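Local coordinates for protein DMATS type aromatic prenyltransferase (Micromonospora olivasterospora, PDB 6ZRY) that probably transfers a dimethylallyl group to C6 of the indole of tryptophan, as a bacterial aromatic prenyltransferase of the ABBA-barrel fold, at residues D193-F198 with V210-T215; G260-T265 with V272-Y277. One frame throughout, in Å; residues are numbered along the deposited sequence. Where two conformers were deposited one is given.

Interaction 1. Residues D193-F198 with V210-T215; sequences DRLTFF and VKLYLT
A classic beta bulge marks this antiparallel hairpin of the ABBA barrel: Thr196 and Phe197 both face Tyr213. Tyr213 O accepts Thr196 N at 2.9 Å, with a weak second bond from Phe197 N. Within the same bulge Tyr213 N donates to Phe197 O, and toward the start of strand 193-198 Arg194 and Thr215 exchange two backbone bonds. Phe197 and Tyr213 lie on the face that looks into the barrel, where Phe197 also touches the bound tryptophan. Their rings form a T-shaped pair with planes at 89°. Phe197 CD2, at the ring edge, sits over the Tyr213 face, offset toward its rim and 3.6 Å from Tyr213 CG. Tyr213 OH is hydrogen-bonded to Tyr148 OH. On the other face, toward helix 159-170, Phe198 CG is anti to the backbone N (chi1 -176°). This lays the ring against Val210, whose CG1 makes a CH-pi contact 3.8 Å from the ring centroid. With an alanine here in place of the ring, Val210 CG1 would probably lose its partner and a gap is likely to open beside Leu167. Leu195 CD2 meets Leu212 CD2 and Leu214 CD1 on the same face. At the bulge, Thr196 OG1 and Thr215 OG1 share a hydrogen bond of 2.6 Å.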
ATOM      1  N   ASP A 193      14.477 -11.404   1.838  1.00 22.90           N
ATOM      2  CA  ASP A 193      13.531 -10.682   2.737  1.00 22.58           C
ATOM      3  C   ASP A 193      13.939  -9.205   2.830  1.00 21.87           C
ATOM      4  O   ASP A 193      14.920  -8.887   3.493  1.00 22.63           O
ATOM      5  CB  ASP A 193      13.454 -11.338   4.107  1.00 23.21           C
ATOM      6  CG  ASP A 193      12.781 -12.706   4.103  1.00 23.88           C
ATOM      7  OD1 ASP A 193      12.012 -13.010   3.159  1.00 23.98           O
ATOM      8  OD2 ASP A 193      12.999 -13.442   5.061  1.00 26.63           O
ATOM      9  N   ARG A 194      13.179  -8.339   2.185  1.00 20.78           N
ATOM     10  CA  ARG A 194      13.550  -6.931   1.918  1.00 19.97           C
ATOM     11  C   ARG A 194      12.635  -6.048   2.752  1.00 18.95           C
ATOM     12  O   ARG A 194      11.430  -6.307   2.794  1.00 18.09           O
ATOM     13  CB  ARG A 194      13.440  -6.656   0.418  1.00 21.03           C
ATOM     14  CG  ARG A 194      14.482  -7.404  -0.421  1.00 22.25           C
ATOM     15  CD  ARG A 194      15.770  -6.669  -0.630  1.00 23.09           C
ATOM     16  NE  ARG A 194      15.589  -5.399  -1.311  1.00 23.23           N
ATOM     17  CZ  ARG A 194      15.524  -5.228  -2.625  1.00 24.41           C
ATOM     18  NH1 ARG A 194      15.638  -6.262  -3.451  1.00 24.18           N
ATOM     19  NH2 ARG A 194      15.335  -4.010  -3.110  1.00 25.06           N
ATOM     20  N   LEU A 195      13.188  -5.048   3.402  1.00 18.29           N
ATOM     21  CA  LEU A 195      12.409  -4.028   4.164  1.00 18.01           C
ATOM     22  C   LEU A 195      11.890  -2.972   3.174  1.00 17.53           C
ATOM     23  O   LEU A 195      12.684  -2.140   2.659  1.00 17.79           O
ATOM     24  CB  LEU A 195      13.311  -3.427   5.247  1.00 18.65           C
ATOM     25  CG  LEU A 195      13.870  -4.439   6.251  1.00 19.80           C
ATOM     26  CD1 LEU A 195      15.100  -3.888   6.958  1.00 20.76           C
ATOM     27  CD2 LEU A 195      12.826  -4.863   7.249  1.00 20.01           C
ATOM     28  N   THR A 196      10.602  -3.000   2.898  1.00 16.95           N
ATOM     29  CA  THR A 196      10.026  -2.324   1.716  1.00 16.78           C
ATOM     30  C   THR A 196       9.370  -1.007   2.119  1.00 16.36           C
ATOM     31  O   THR A 196       9.528  -0.033   1.388  1.00 15.78           O
ATOM     32  CB  THR A 196       9.054  -3.248   0.983  1.00 17.21           C
ATOM     33  OG1 THR A 196       9.809  -4.403   0.609  1.00 17.91           O
ATOM     34  CG2 THR A 196       8.459  -2.570  -0.233  1.00 17.23           C
ATOM     35  N   PHE A 197       8.582  -0.989   3.189  1.00 15.87           N
ATOM     36  CA  PHE A 197       7.930   0.247   3.663  1.00 16.05           C
ATOM     37  C   PHE A 197       8.049   0.363   5.172  1.00 16.43           C
ATOM     38  O   PHE A 197       7.860  -0.628   5.868  1.00 16.01           O
ATOM     39  CB  PHE A 197       6.423   0.308   3.356  1.00 16.35           C
ATOM     40  CG  PHE A 197       6.043   0.225   1.895  1.00 16.55           C
ATOM     41  CD1 PHE A 197       6.473   1.182   0.995  1.00 17.13           C
ATOM     42  CD2 PHE A 197       5.212  -0.783   1.444  1.00 17.02           C
ATOM     43  CE1 PHE A 197       6.081   1.135  -0.336  1.00 17.40           C
ATOM     44  CE2 PHE A 197       4.822  -0.843   0.113  1.00 17.69           C
ATOM     45  CZ  PHE A 197       5.265   0.117  -0.780  1.00 17.76           C
ATOM     46  N   PHE A 198       8.297   1.581   5.632  1.00 16.28           N
ATOM     47  CA  PHE A 198       8.190   1.991   7.037  1.00 17.09           C
ATOM     48  C   PHE A 198       7.064   3.001   7.104  1.00 16.89           C
ATOM     49  O   PHE A 198       7.282   4.120   6.622  1.00 17.37           O
ATOM     50  CB  PHE A 198       9.547   2.544   7.480  1.00 17.66           C
ATOM     51  CG  PHE A 198       9.650   2.930   8.929  1.00 18.65           C
ATOM     52  CD1 PHE A 198       9.126   4.138   9.392  1.00 19.55           C
ATOM     53  CD2 PHE A 198      10.340   2.123   9.825  1.00 19.27           C
ATOM     54  CE1 PHE A 198       9.241   4.495  10.733  1.00 19.54           C
ATOM     55  CE2 PHE A 198      10.440   2.479  11.159  1.00 19.67           C
ATOM     56  CZ  PHE A 198       9.895   3.662  11.609  1.00 19.86           C
ATOM     57  N   VAL A 210       4.065   1.781  14.265  1.00 22.41           N
ATOM     58  CA  VAL A 210       4.715   1.665  12.932  1.00 21.12           C
ATOM     59  C   VAL A 210       4.199   0.400  12.255  1.00 20.67           C
ATOM     60  O   VAL A 210       4.043  -0.647  12.935  1.00 19.76           O
ATOM     61  CB  VAL A 210       6.238   1.630  13.053  1.00 20.60           C
ATOM     62  CG1 VAL A 210       6.913   1.337  11.715  1.00 20.48           C
ATOM     63  CG2 VAL A 210       6.791   2.902  13.689  1.00 20.75           C
ATOM     64  N   LYS A 211       3.950   0.484  10.961  1.00 20.12           N
ATOM     65  CA  LYS A 211       3.658  -0.691  10.147  1.00 20.19           C
ATOM     66  C   LYS A 211       4.865  -0.927   9.246  1.00 18.98           C
ATOM     67  O   LYS A 211       5.184  -0.032   8.459  1.00 18.19           O
ATOM     68  CB  LYS A 211       2.352  -0.429   9.421  1.00 22.39           C
ATOM     69  CG  LYS A 211       1.592  -1.637   8.997  1.00 25.17           C
ATOM     70  CD  LYS A 211       0.119  -1.284   8.763  1.00 27.24           C
ATOM     71  CE  LYS A 211      -0.520  -2.054   7.641  1.00 29.42           C
ATOM     72  NZ  LYS A 211      -1.962  -1.701   7.502  1.00 31.62           N
ATOM     73  N   LEU A 212       5.564  -2.050   9.442  1.00 17.43           N
ATOM     74  CA  LEU A 212       6.725  -2.428   8.623  1.00 17.27           C
ATOM     75  C   LEU A 212       6.300  -3.480   7.615  1.00 16.81           C
ATOM     76  O   LEU A 212       5.735  -4.496   8.027  1.00 15.93           O
ATOM     77  CB  LEU A 212       7.837  -2.947   9.530  1.00 17.78           C
ATOM     78  CG  LEU A 212       9.158  -3.268   8.835  1.00 18.37           C
ATOM     79  CD1 LEU A 212       9.838  -2.018   8.309  1.00 18.94           C
ATOM     80  CD2 LEU A 212      10.086  -4.016   9.769  1.00 18.78           C
ATOM     81  N   TYR A 213       6.644  -3.277   6.360  1.00 16.33           N
ATOM     82  CA  TYR A 213       6.321  -4.227   5.276  1.00 16.41           C
ATOM     83  C   TYR A 213       7.589  -4.922   4.817  1.00 16.51           C
ATOM     84  O   TYR A 213       8.584  -4.196   4.543  1.00 17.08           O
ATOM     85  CB  TYR A 213       5.706  -3.502   4.095  1.00 16.12           C
ATOM     86  CG  TYR A 213       4.338  -2.900   4.276  1.00 16.25           C
ATOM     87  CD1 TYR A 213       4.105  -1.856   5.161  1.00 16.70           C
ATOM     88  CD2 TYR A 213       3.288  -3.278   3.441  1.00 16.60           C
ATOM     89  CE1 TYR A 213       2.862  -1.262   5.282  1.00 16.52           C
ATOM     90  CE2 TYR A 213       2.036  -2.684   3.547  1.00 16.73           C
ATOM     91  CZ  TYR A 213       1.828  -1.668   4.470  1.00 17.06           C
ATOM     92  OH  TYR A 213       0.621  -1.039   4.584  1.00 18.63           O
ATOM     93  N   LEU A 214       7.559  -6.247   4.735  1.00 16.84           N
ATOM     94  CA  LEU A 214       8.675  -7.106   4.241  1.00 17.86           C
ATOM     95  C   LEU A 214       8.236  -7.731   2.920  1.00 17.50           C
ATOM     96  O   LEU A 214       7.127  -8.251   2.889  1.00 16.70           O
ATOM     97  CB  LEU A 214       8.949  -8.220   5.241  1.00 19.31           C
ATOM     98  CG  LEU A 214       9.882  -7.925   6.396  1.00 21.59           C
ATOM     99  CD1 LEU A 214       9.423  -6.733   7.188  1.00 22.31           C
ATOM    100  CD2 LEU A 214       9.965  -9.166   7.315  1.00 21.67           C
ATOM    101  N   THR A 215       9.080  -7.702   1.914  1.00 17.28           N
ATOM    102  CA  THR A 215       8.852  -8.387   0.635  1.00 17.68           C
ATOM    103  C   THR A 215       9.624  -9.692   0.684  1.00 18.14           C
ATOM    104  O   THR A 215      10.847  -9.653   0.940  1.00 17.91           O
ATOM    105  CB  THR A 215       9.230  -7.511  -0.559  1.00 17.82           C
ATOM    106  OG1 THR A 215       8.457  -6.301  -0.485  1.00 17.67           O
ATOM    107  CG2 THR A 215       9.002  -8.205  -1.880  1.00 17.55           C
TER

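Interaction 2. Residues G260-T265 with V272-Y277; sequences GSYTFT and VGYSIY
The Tyr262 ring takes the edge of Tyr274 over one face, with CD1 of Tyr274 offset toward the rim. The pair is edge-to-face, with centroids 5.3 Å apart and planes at 64°. The two side chains run side by side and point the same way. Tyr274 CE1 comes within 3.8 Å of Tyr262 CZ. One water joins the two hydroxyls. It lies at the edge of the Tyr274 ring, in its plane, and bonds both Tyr274 OH and Tyr262 OH. The Tyr277 ring has Ser261 at its edge, and Ser261 OG forms a 2.8 Å hydrogen bond with Tyr277 OH. Ser261 OG sits between its backbone N and carbonyl carbon (chi1 74°), which turns it to that hydroxyl.

These strands form an antiparallel beta hairpin of the ABBA barrel. The tyrosine pair faces outward, against helix 221-228. Ser261 and Tyr277 lie on the inner side, where Tyr277 touches the bound tryptophan. Ser261 and Ser275 pair through two backbone bonds, and the one from Ser261 N to Ser275 O is 2.9 Å long. Tyr274 CD1 approaches Ser261 O at 3.3 Å. Gly260 has no side chain, and its CA lies 3.9 Å from Tyr274 OH. Toward the turn, Thr263 N donates to Gly273 O from above the carbonyl plane. Thr263 O receives Val272 N nearly in line with its C=O bond, and on the side-chain side Thr263 CG2 lies 4.2 Å from Val272 CG2.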
ATOM      1  N   GLY A 260       4.389  -9.191   3.504  1.00 15.02           N
ATOM      2  CA  GLY A 260       3.792  -9.170   4.834  1.00 15.14           C
ATOM      3  C   GLY A 260       4.003  -7.854   5.504  1.00 15.56           C
ATOM      4  O   GLY A 260       5.092  -7.279   5.339  1.00 16.20           O
ATOM      5  N   SER A 261       3.041  -7.402   6.289  1.00 15.32           N
ATOM      6  CA  SER A 261       3.207  -6.206   7.136  1.00 15.70           C
ATOM      7  C   SER A 261       2.966  -6.558   8.599  1.00 15.79           C
ATOM      8  O   SER A 261       2.183  -7.470   8.888  1.00 15.53           O
ATOM      9  CB  SER A 261       2.373  -5.049   6.674  1.00 15.58           C
ATOM     10  OG  SER A 261       1.022  -5.250   6.976  1.00 15.91           O
ATOM     11  N   TYR A 262       3.736  -5.903   9.448  1.00 16.22           N
ATOM     12  CA  TYR A 262       3.808  -6.099  10.899  1.00 16.92           C
ATOM     13  C   TYR A 262       3.476  -4.795  11.572  1.00 17.27           C
ATOM     14  O   TYR A 262       4.087  -3.785  11.246  1.00 18.02           O
ATOM     15  CB  TYR A 262       5.218  -6.583  11.263  1.00 17.95           C
ATOM     16  CG  TYR A 262       5.563  -7.898  10.625  1.00 18.82           C
ATOM     17  CD1 TYR A 262       6.082  -7.977   9.333  1.00 19.66           C
ATOM     18  CD2 TYR A 262       5.243  -9.072  11.269  1.00 19.88           C
ATOM     19  CE1 TYR A 262       6.330  -9.206   8.726  1.00 20.98           C
ATOM     20  CE2 TYR A 262       5.510 -10.304  10.699  1.00 20.90           C
ATOM     21  CZ  TYR A 262       6.066 -10.378   9.435  1.00 21.75           C
ATOM     22  OH  TYR A 262       6.293 -11.628   8.908  1.00 25.27           O
ATOM     23  N   THR A 263       2.542  -4.801  12.490  1.00 17.96           N
ATOM     24  CA  THR A 263       2.171  -3.622  13.273  1.00 18.84           C
ATOM     25  C   THR A 263       2.895  -3.678  14.610  1.00 19.06           C
ATOM     26  O   THR A 263       2.646  -4.619  15.367  1.00 19.08           O
ATOM     27  CB  THR A 263       0.658  -3.511  13.435  1.00 20.02           C
ATOM     28  OG1 THR A 263       0.098  -3.454  12.131  1.00 20.99           O
ATOM     29  CG2 THR A 263       0.257  -2.266  14.175  1.00 20.67           C
ATOM     30  N   PHE A 264       3.768  -2.703  14.847  1.00 19.61           N
ATOM     31  CA  PHE A 264       4.571  -2.524  16.081  1.00 21.15           C
ATOM     32  C   PHE A 264       3.903  -1.458  16.929  1.00 21.66           C
ATOM     33  O   PHE A 264       3.594  -0.348  16.409  1.00 20.98           O
ATOM     34  CB  PHE A 264       6.009  -2.118  15.769  1.00 21.45           C
ATOM     35  CG  PHE A 264       6.746  -3.055  14.855  1.00 22.65           C
ATOM     36  CD1 PHE A 264       6.628  -4.432  14.998  1.00 23.41           C
ATOM     37  CD2 PHE A 264       7.571  -2.571  13.852  1.00 23.38           C
ATOM     38  CE1 PHE A 264       7.337  -5.301  14.173  1.00 24.00           C
ATOM     39  CE2 PHE A 264       8.265  -3.446  13.025  1.00 23.77           C
ATOM     40  CZ  PHE A 264       8.136  -4.804  13.183  1.00 23.83           C
ATOM     41  N   THR A 265       3.693  -1.767  18.190  0.70 22.14           N
ATOM     42  CA  THR A 265       3.038  -0.857  19.142  0.70 23.86           C
ATOM     43  C   THR A 265       3.856  -0.781  20.439  0.70 25.16           C
ATOM     44  O   THR A 265       4.606  -1.747  20.741  0.70 23.95           O
ATOM     45  CB  THR A 265       1.583  -1.295  19.336  0.70 24.18           C
ATOM     46  OG1 THR A 265       0.956  -0.198  19.989  0.70 25.80           O
ATOM     47  CG2 THR A 265       1.449  -2.593  20.109  0.70 23.82           C
ATOM     48  N   VAL A 272       1.444  -6.864  16.889  1.00 23.04           N
ATOM     49  CA  VAL A 272       0.030  -7.026  17.353  1.00 23.16           C
ATOM     50  C   VAL A 272      -0.926  -7.097  16.162  1.00 22.63           C
ATOM     51  O   VAL A 272      -2.145  -7.200  16.386  1.00 24.04           O
ATOM     52  CB  VAL A 272      -0.365  -5.900  18.309  1.00 23.59           C
ATOM     53  CG1 VAL A 272       0.481  -5.949  19.579  1.00 24.92           C
ATOM     54  CG2 VAL A 272      -0.283  -4.524  17.655  1.00 23.97           C
ATOM     55  N   GLY A 273      -0.415  -6.956  14.956  1.00 21.51           N
ATOM     56  CA  GLY A 273      -1.216  -7.002  13.730  1.00 20.81           C
ATOM     57  C   GLY A 273      -0.359  -7.510  12.632  1.00 19.85           C
ATOM     58  O   GLY A 273       0.878  -7.230  12.684  1.00 19.30           O
ATOM     59  N   TYR A 274      -0.954  -8.266  11.725  1.00 18.55           N
ATOM     60  CA  TYR A 274      -0.290  -8.840  10.545  1.00 17.83           C
ATOM     61  C   TYR A 274      -1.226  -8.715   9.354  1.00 17.78           C
ATOM     62  O   TYR A 274      -2.409  -9.018   9.515  1.00 18.09           O
ATOM     63  CB  TYR A 274       0.048 -10.307  10.765  1.00 17.72           C
ATOM     64  CG  TYR A 274       0.694 -10.933   9.570  1.00 17.58           C
ATOM     65  CD1 TYR A 274       2.022 -10.710   9.288  1.00 17.07           C
ATOM     66  CD2 TYR A 274      -0.038 -11.739   8.704  1.00 17.45           C
ATOM     67  CE1 TYR A 274       2.623 -11.259   8.176  1.00 17.12           C
ATOM     68  CE2 TYR A 274       0.555 -12.315   7.598  1.00 17.47           C
ATOM     69  CZ  TYR A 274       1.878 -12.064   7.328  1.00 17.53           C
ATOM     70  OH  TYR A 274       2.471 -12.616   6.241  1.00 18.80           O
ATOM     71  N   SER A 275      -0.702  -8.340   8.196  1.00 17.37           N
ATOM     72  CA  SER A 275      -1.400  -8.468   6.893  1.00 16.65           C
ATOM     73  C   SER A 275      -0.517  -9.211   5.914  1.00 15.95           C
ATOM     74  O   SER A 275       0.679  -9.011   5.946  1.00 15.99           O
ATOM     75  CB  SER A 275      -1.804  -7.149   6.330  1.00 16.82           C
ATOM     76  OG  SER A 275      -2.719  -6.521   7.202  1.00 18.21           O
ATOM     77  N   ILE A 276      -1.120 -10.043   5.098  1.00 15.68           N
ATOM     78  CA  ILE A 276      -0.499 -10.717   3.937  1.00 16.27           C
ATOM     79  C   ILE A 276      -1.091 -10.072   2.677  1.00 15.91           C
ATOM     80  O   ILE A 276      -2.333  -9.866   2.627  1.00 15.91           O
ATOM     81  CB  ILE A 276      -0.698 -12.253   4.003  1.00 17.12           C
ATOM     82  CG1 ILE A 276      -0.071 -12.972   2.812  1.00 18.41           C
ATOM     83  CG2 ILE A 276      -2.155 -12.662   4.154  1.00 17.30           C
ATOM     84  CD1 ILE A 276       1.410 -12.931   2.764  1.00 19.68           C
ATOM     85  N   TYR A 277      -0.238  -9.716   1.739  1.00 15.73           N
ATOM     86  CA  TYR A 277      -0.606  -9.052   0.477  1.00 15.70           C
ATOM     87  C   TYR A 277      -0.209  -9.960  -0.654  1.00 16.13           C
ATOM     88  O   TYR A 277       0.978 -10.195  -0.874  1.00 16.45           O
ATOM     89  CB  TYR A 277       0.051  -7.672   0.342  1.00 15.82           C
ATOM     90  CG  TYR A 277      -0.133  -6.758   1.525  1.00 16.25           C
ATOM     91  CD1 TYR A 277       0.635  -6.928   2.670  1.00 16.51           C
ATOM     92  CD2 TYR A 277      -1.037  -5.718   1.512  1.00 16.54           C
ATOM     93  CE1 TYR A 277       0.467  -6.132   3.781  1.00 16.94           C
ATOM     94  CE2 TYR A 277      -1.203  -4.884   2.605  1.00 16.85           C
ATOM     95  CZ  TYR A 277      -0.444  -5.092   3.746  1.00 17.11           C
ATOM     96  OH  TYR A 277      -0.579  -4.285   4.844  1.00 17.69           O
TER
HETATM   97  O   HOH W   1       4.977 -12.568   6.402  1.00 27.27           O

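Interactions 1 and 2 are successive hairpins of one antiparallel sheet, with centres about 9 Å apart. Interaction 1 closes before interaction 2 opens along the chain, and helices 221-228 and 236-247 come between them. Strands 209-220 and 258-265 are neighbours and join the hairpins. Leu214 N meets Gly260 O at 2.7 Å, and Phe264 N meets Val210 O at 2.8 Å, both probable hydrogen bonds. On the inner side Tyr213 CE2 packs 3.3 Å from Tyr277 OH. On the outer side Leu212 meets Phe264, and helix 174-182 touches both residues. The two contacts thus build one continuous part of the barrel wall, and each gives an aromatic residue, Phe197 or Tyr277, to the tryptophan site.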